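Local atomic coordinates of paenibacillus xanthan lyase (PDB entry 6F2P), a protein that cleaves the bacterial polysaccharide xanthan as a lyase of polysaccharide lyase family 8, breaking glycosidic linkages probably by beta-elimination. Residues N401-Y413 with N432-Q446. Residues are numbered along the deposited sequence; the frame is centred on the assembly and turned at random.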
# COMPACT_ATOMS: atom_id res chain seq x y z
N ASN A 401 -12.76 -16.79 14.05
CA ASN A 401 -11.41 -16.25 14.13
C ASN A 401 -11.14 -15.64 15.51
O ASN A 401 -10.62 -14.53 15.62
CB ASN A 401 -11.18 -15.21 13.02
CG ASN A 401 -9.72 -14.95 12.75
OD1 ASN A 401 -8.87 -15.80 13.04
ND2 ASN A 401 -9.41 -13.79 12.19
N ASN A 402 -11.51 -16.37 16.56
CA ASN A 402 -11.48 -15.84 17.91
C ASN A 402 -10.08 -15.61 18.44
O ASN A 402 -9.86 -14.72 19.25
CB ASN A 402 -12.26 -16.73 18.88
CG ASN A 402 -13.70 -16.92 18.46
OD1 ASN A 402 -14.32 -16.03 17.89
ND2 ASN A 402 -14.24 -18.09 18.76
N LYS A 403 -9.13 -16.42 17.97
CA LYS A 403 -7.74 -16.31 18.41
C LYS A 403 -6.83 -15.59 17.39
O LYS A 403 -5.62 -15.80 17.37
CB LYS A 403 -7.17 -17.69 18.73
CG LYS A 403 -7.79 -18.35 19.96
CD LYS A 403 -7.78 -19.86 19.82
CE LYS A 403 -6.53 -20.49 20.36
NZ LYS A 403 -6.54 -21.99 20.21
N GLY A 404 -7.41 -14.75 16.55
CA GLY A 404 -6.65 -14.12 15.49
C GLY A 404 -5.93 -12.86 15.92
O GLY A 404 -5.44 -12.10 15.07
N TRP A 405 -5.84 -12.65 17.23
CA TRP A 405 -5.32 -11.42 17.85
C TRP A 405 -4.11 -10.78 17.15
O TRP A 405 -4.08 -9.58 16.94
CB TRP A 405 -4.95 -11.68 19.32
CG TRP A 405 -6.05 -12.36 20.10
CD1 TRP A 405 -7.30 -11.88 20.37
CD2 TRP A 405 -5.98 -13.66 20.72
NE1 TRP A 405 -8.01 -12.79 21.11
CE2 TRP A 405 -7.22 -13.88 21.35
CE3 TRP A 405 -4.99 -14.64 20.81
CZ2 TRP A 405 -7.49 -15.05 22.05
CZ3 TRP A 405 -5.26 -15.80 21.51
CH2 TRP A 405 -6.50 -15.99 22.12
N HIS A 406 -3.12 -11.60 16.80
CA HIS A 406 -1.86 -11.09 16.30
C HIS A 406 -1.60 -11.43 14.83
O HIS A 406 -0.47 -11.27 14.35
CB HIS A 406 -0.71 -11.61 17.18
CG HIS A 406 -0.91 -11.34 18.64
ND1 HIS A 406 -0.95 -10.07 19.16
CD2 HIS A 406 -1.08 -12.19 19.68
CE1 HIS A 406 -1.14 -10.14 20.47
NE2 HIS A 406 -1.22 -11.42 20.81
N THR A 407 -2.63 -11.86 14.11
CA THR A 407 -2.45 -12.28 12.72
C THR A 407 -2.07 -11.13 11.77
O THR A 407 -1.70 -11.38 10.62
CB THR A 407 -3.69 -13.04 12.17
OG1 THR A 407 -4.87 -12.25 12.35
CG2 THR A 407 -3.86 -14.37 12.86
N GLY A 408 -2.17 -9.89 12.24
CA GLY A 408 -1.79 -8.73 11.46
C GLY A 408 -0.64 -7.94 12.08
O GLY A 408 -0.34 -6.82 11.66
N ASP A 409 0.02 -8.52 13.08
CA ASP A 409 1.03 -7.80 13.86
C ASP A 409 2.40 -7.89 13.21
O ASP A 409 3.40 -8.17 13.88
CB ASP A 409 1.08 -8.35 15.28
CG ASP A 409 -0.05 -7.86 16.15
OD1 ASP A 409 -1.02 -7.27 15.61
OD2 ASP A 409 0.03 -8.06 17.38
N GLY A 410 2.46 -7.65 11.91
CA GLY A 410 3.68 -7.87 11.18
C GLY A 410 4.02 -9.35 11.19
O GLY A 410 5.15 -9.74 11.47
N MET A 411 3.03 -10.18 10.88
CA MET A 411 3.23 -11.62 10.85
C MET A 411 3.88 -12.02 9.54
O MET A 411 3.58 -11.47 8.49
CB MET A 411 1.90 -12.35 11.00
CG MET A 411 2.03 -13.86 11.10
SD MET A 411 0.41 -14.64 11.14
CE MET A 411 0.87 -16.37 11.01
N THR A 412 4.78 -13.01 9.61
CA THR A 412 5.44 -13.50 8.42
C THR A 412 5.08 -14.96 8.14
O THR A 412 5.07 -15.79 9.05
CB THR A 412 6.97 -13.36 8.53
OG1 THR A 412 7.45 -14.18 9.61
CG2 THR A 412 7.33 -11.93 8.83
N TYR A 413 4.78 -15.26 6.88
CA TYR A 413 4.51 -16.63 6.47
C TYR A 413 5.61 -17.10 5.54
O TYR A 413 5.90 -16.43 4.54
CB TYR A 413 3.19 -16.72 5.72
CG TYR A 413 1.94 -16.47 6.54
CD1 TYR A 413 1.53 -15.18 6.84
CD2 TYR A 413 1.14 -17.54 6.97
CE1 TYR A 413 0.38 -14.95 7.57
CE2 TYR A 413 -0.02 -17.31 7.70
CZ TYR A 413 -0.40 -16.01 7.99
OH TYR A 413 -1.54 -15.77 8.71
N ASN A 432 -1.16 -19.16 19.36
CA ASN A 432 -1.58 -17.91 18.71
C ASN A 432 -1.12 -16.65 19.43
O ASN A 432 -1.38 -15.54 18.97
CB ASN A 432 -3.10 -17.88 18.51
CG ASN A 432 -3.55 -18.75 17.37
OD1 ASN A 432 -3.98 -19.89 17.57
ND2 ASN A 432 -3.45 -18.23 16.15
N TYR A 433 -0.45 -16.82 20.57
CA TYR A 433 0.16 -15.68 21.25
C TYR A 433 1.57 -15.42 20.70
O TYR A 433 2.16 -14.37 20.97
CB TYR A 433 0.22 -15.92 22.76
CG TYR A 433 -1.14 -16.07 23.42
CD1 TYR A 433 -1.97 -14.97 23.61
CD2 TYR A 433 -1.58 -17.30 23.87
CE1 TYR A 433 -3.21 -15.10 24.21
CE2 TYR A 433 -2.82 -17.44 24.48
CZ TYR A 433 -3.63 -16.34 24.65
OH TYR A 433 -4.86 -16.49 25.26
N ARG A 434 2.08 -16.37 19.92
CA ARG A 434 3.42 -16.30 19.37
C ARG A 434 3.45 -16.66 17.89
O ARG A 434 4.13 -17.60 17.49
CB ARG A 434 4.35 -17.25 20.12
CG ARG A 434 4.61 -16.82 21.55
CD ARG A 434 5.67 -17.68 22.22
NE ARG A 434 6.08 -17.09 23.50
CZ ARG A 434 6.54 -17.78 24.53
NH1 ARG A 434 6.65 -19.10 24.45
NH2 ARG A 434 6.89 -17.16 25.65
N LEU A 435 2.70 -15.90 17.09
CA LEU A 435 2.72 -16.06 15.64
C LEU A 435 4.01 -15.48 15.02
O LEU A 435 4.48 -14.41 15.42
CB LEU A 435 1.49 -15.40 15.03
CG LEU A 435 0.15 -16.03 15.43
CD1 LEU A 435 -1.04 -15.30 14.80
CD2 LEU A 435 0.16 -17.50 15.06
N PRO A 436 4.59 -16.19 14.02
CA PRO A 436 5.90 -15.83 13.46
C PRO A 436 5.98 -14.39 12.96
O PRO A 436 5.03 -13.86 12.39
CB PRO A 436 6.05 -16.78 12.27
CG PRO A 436 5.16 -17.96 12.61
CD PRO A 436 4.00 -17.38 13.37
N GLY A 437 7.12 -13.76 13.22
CA GLY A 437 7.39 -12.44 12.70
C GLY A 437 6.86 -11.32 13.56
O GLY A 437 7.38 -10.20 13.52
N THR A 438 5.84 -11.61 14.35
CA THR A 438 5.15 -10.59 15.13
C THR A 438 5.97 -10.07 16.30
O THR A 438 6.81 -10.80 16.85
CB THR A 438 3.82 -11.13 15.70
OG1 THR A 438 4.08 -12.33 16.44
CG2 THR A 438 2.85 -11.45 14.57
N THR A 439 5.73 -8.82 16.68
CA THR A 439 6.21 -8.29 17.95
C THR A 439 5.02 -8.08 18.86
O THR A 439 4.12 -7.32 18.52
CB THR A 439 6.93 -6.95 17.76
OG1 THR A 439 8.13 -7.16 17.00
CG2 THR A 439 7.28 -6.33 19.09
N VAL A 440 5.00 -8.75 20.02
CA VAL A 440 3.82 -8.72 20.90
C VAL A 440 4.12 -8.60 22.40
O VAL A 440 5.26 -8.84 22.85
CB VAL A 440 2.97 -10.00 20.75
CG1 VAL A 440 2.43 -10.14 19.33
CG2 VAL A 440 3.80 -11.22 21.15
N LEU A 441 3.10 -8.25 23.18
CA LEU A 441 3.15 -8.38 24.64
C LEU A 441 2.86 -9.83 24.96
O LEU A 441 1.89 -10.39 24.45
CB LEU A 441 2.09 -7.51 25.31
CG LEU A 441 2.23 -6.01 25.13
CD1 LEU A 441 1.03 -5.30 25.75
CD2 LEU A 441 3.55 -5.51 25.73
N GLN A 442 3.69 -10.44 25.79
CA GLN A 442 3.62 -11.88 26.01
C GLN A 442 2.28 -12.35 26.55
O GLN A 442 1.77 -11.81 27.54
CB GLN A 442 4.74 -12.34 26.94
CG GLN A 442 4.59 -13.78 27.40
CD GLN A 442 5.77 -14.25 28.21
OE1 GLN A 442 6.46 -13.45 28.85
NE2 GLN A 442 6.02 -15.56 28.18
N ASN A 443 1.71 -13.36 25.88
CA ASN A 443 0.46 -14.00 26.28
C ASN A 443 -0.68 -13.01 26.48
O ASN A 443 -1.35 -13.01 27.51
CB ASN A 443 0.68 -14.83 27.53
CG ASN A 443 -0.47 -15.78 27.82
OD1 ASN A 443 -0.62 -16.81 27.16
ND2 ASN A 443 -1.29 -15.44 28.81
N THR A 444 -0.90 -12.15 25.49
CA THR A 444 -1.94 -11.14 25.58
C THR A 444 -2.85 -11.22 24.37
O THR A 444 -2.55 -11.90 23.39
CB THR A 444 -1.34 -9.72 25.67
OG1 THR A 444 -0.61 -9.42 24.48
CG2 THR A 444 -0.42 -9.61 26.87
N THR A 445 -3.97 -10.52 24.45
CA THR A 445 -4.91 -10.49 23.34
C THR A 445 -4.94 -9.08 22.76
O THR A 445 -4.28 -8.18 23.27
CB THR A 445 -6.33 -10.89 23.77
OG1 THR A 445 -6.84 -9.92 24.70
CG2 THR A 445 -6.34 -12.28 24.41
N GLN A 446 -5.70 -8.91 21.69
CA GLN A 446 -5.84 -7.60 21.09
C GLN A 446 -7.23 -7.45 20.53
O GLN A 446 -7.74 -8.35 19.86
CB GLN A 446 -4.78 -7.38 19.99
CG GLN A 446 -4.94 -6.04 19.27
CD GLN A 446 -3.93 -5.82 18.15
OE1 GLN A 446 -3.72 -4.68 17.71
NE2 GLN A 446 -3.31 -6.89 17.67
O HOH W 1 -3.32 -14.22 17.47
O HOH W 2 1.44 -6.76 19.03
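Asn432 lays its CB against Lys403 O, and a water donates to both carbonyl oxygens, Lys403 O and Asn432 O, while accepting from His406 N. Tyr433 follows with its ring nearly parallel to the six-membered ring of Trp405, planes at 16°, yet slid so far that overlap is slight. In the type II turn from Leu435 to Thr438, Pro436 O receives Thr412 N at 2.9 Å; Thr438 then packs CG2 on Asp409 CB (3.6 Å) and directs its CA-H at Asp409 O. Val440 CG1 covers one face of the His406 imidazole, whose nitrogens both donate: ND1 to Asp409 OD2 (2.9 Å), near the ring plane but from above the carboxylate, and NE2 to Thr444 O (2.9 Å), tilted from the ring and above the carbonyl plane. Thr445 CB sits over the five-membered ring of Trp405; an alanine at Trp405 would probably leave Tyr433 and Thr445 without their shared aromatic partner. Gln446, extended, sends OE1 to Val476 N and bridges the loop through NE2, straight (160°) to the syn lone pair of Asp409 OD1, weakly to Trp405 O. Within the super-sandwich domain, a buried carboxylate is thus matched by donors from both segments, consistent with a protonated imidazole paired with an anion.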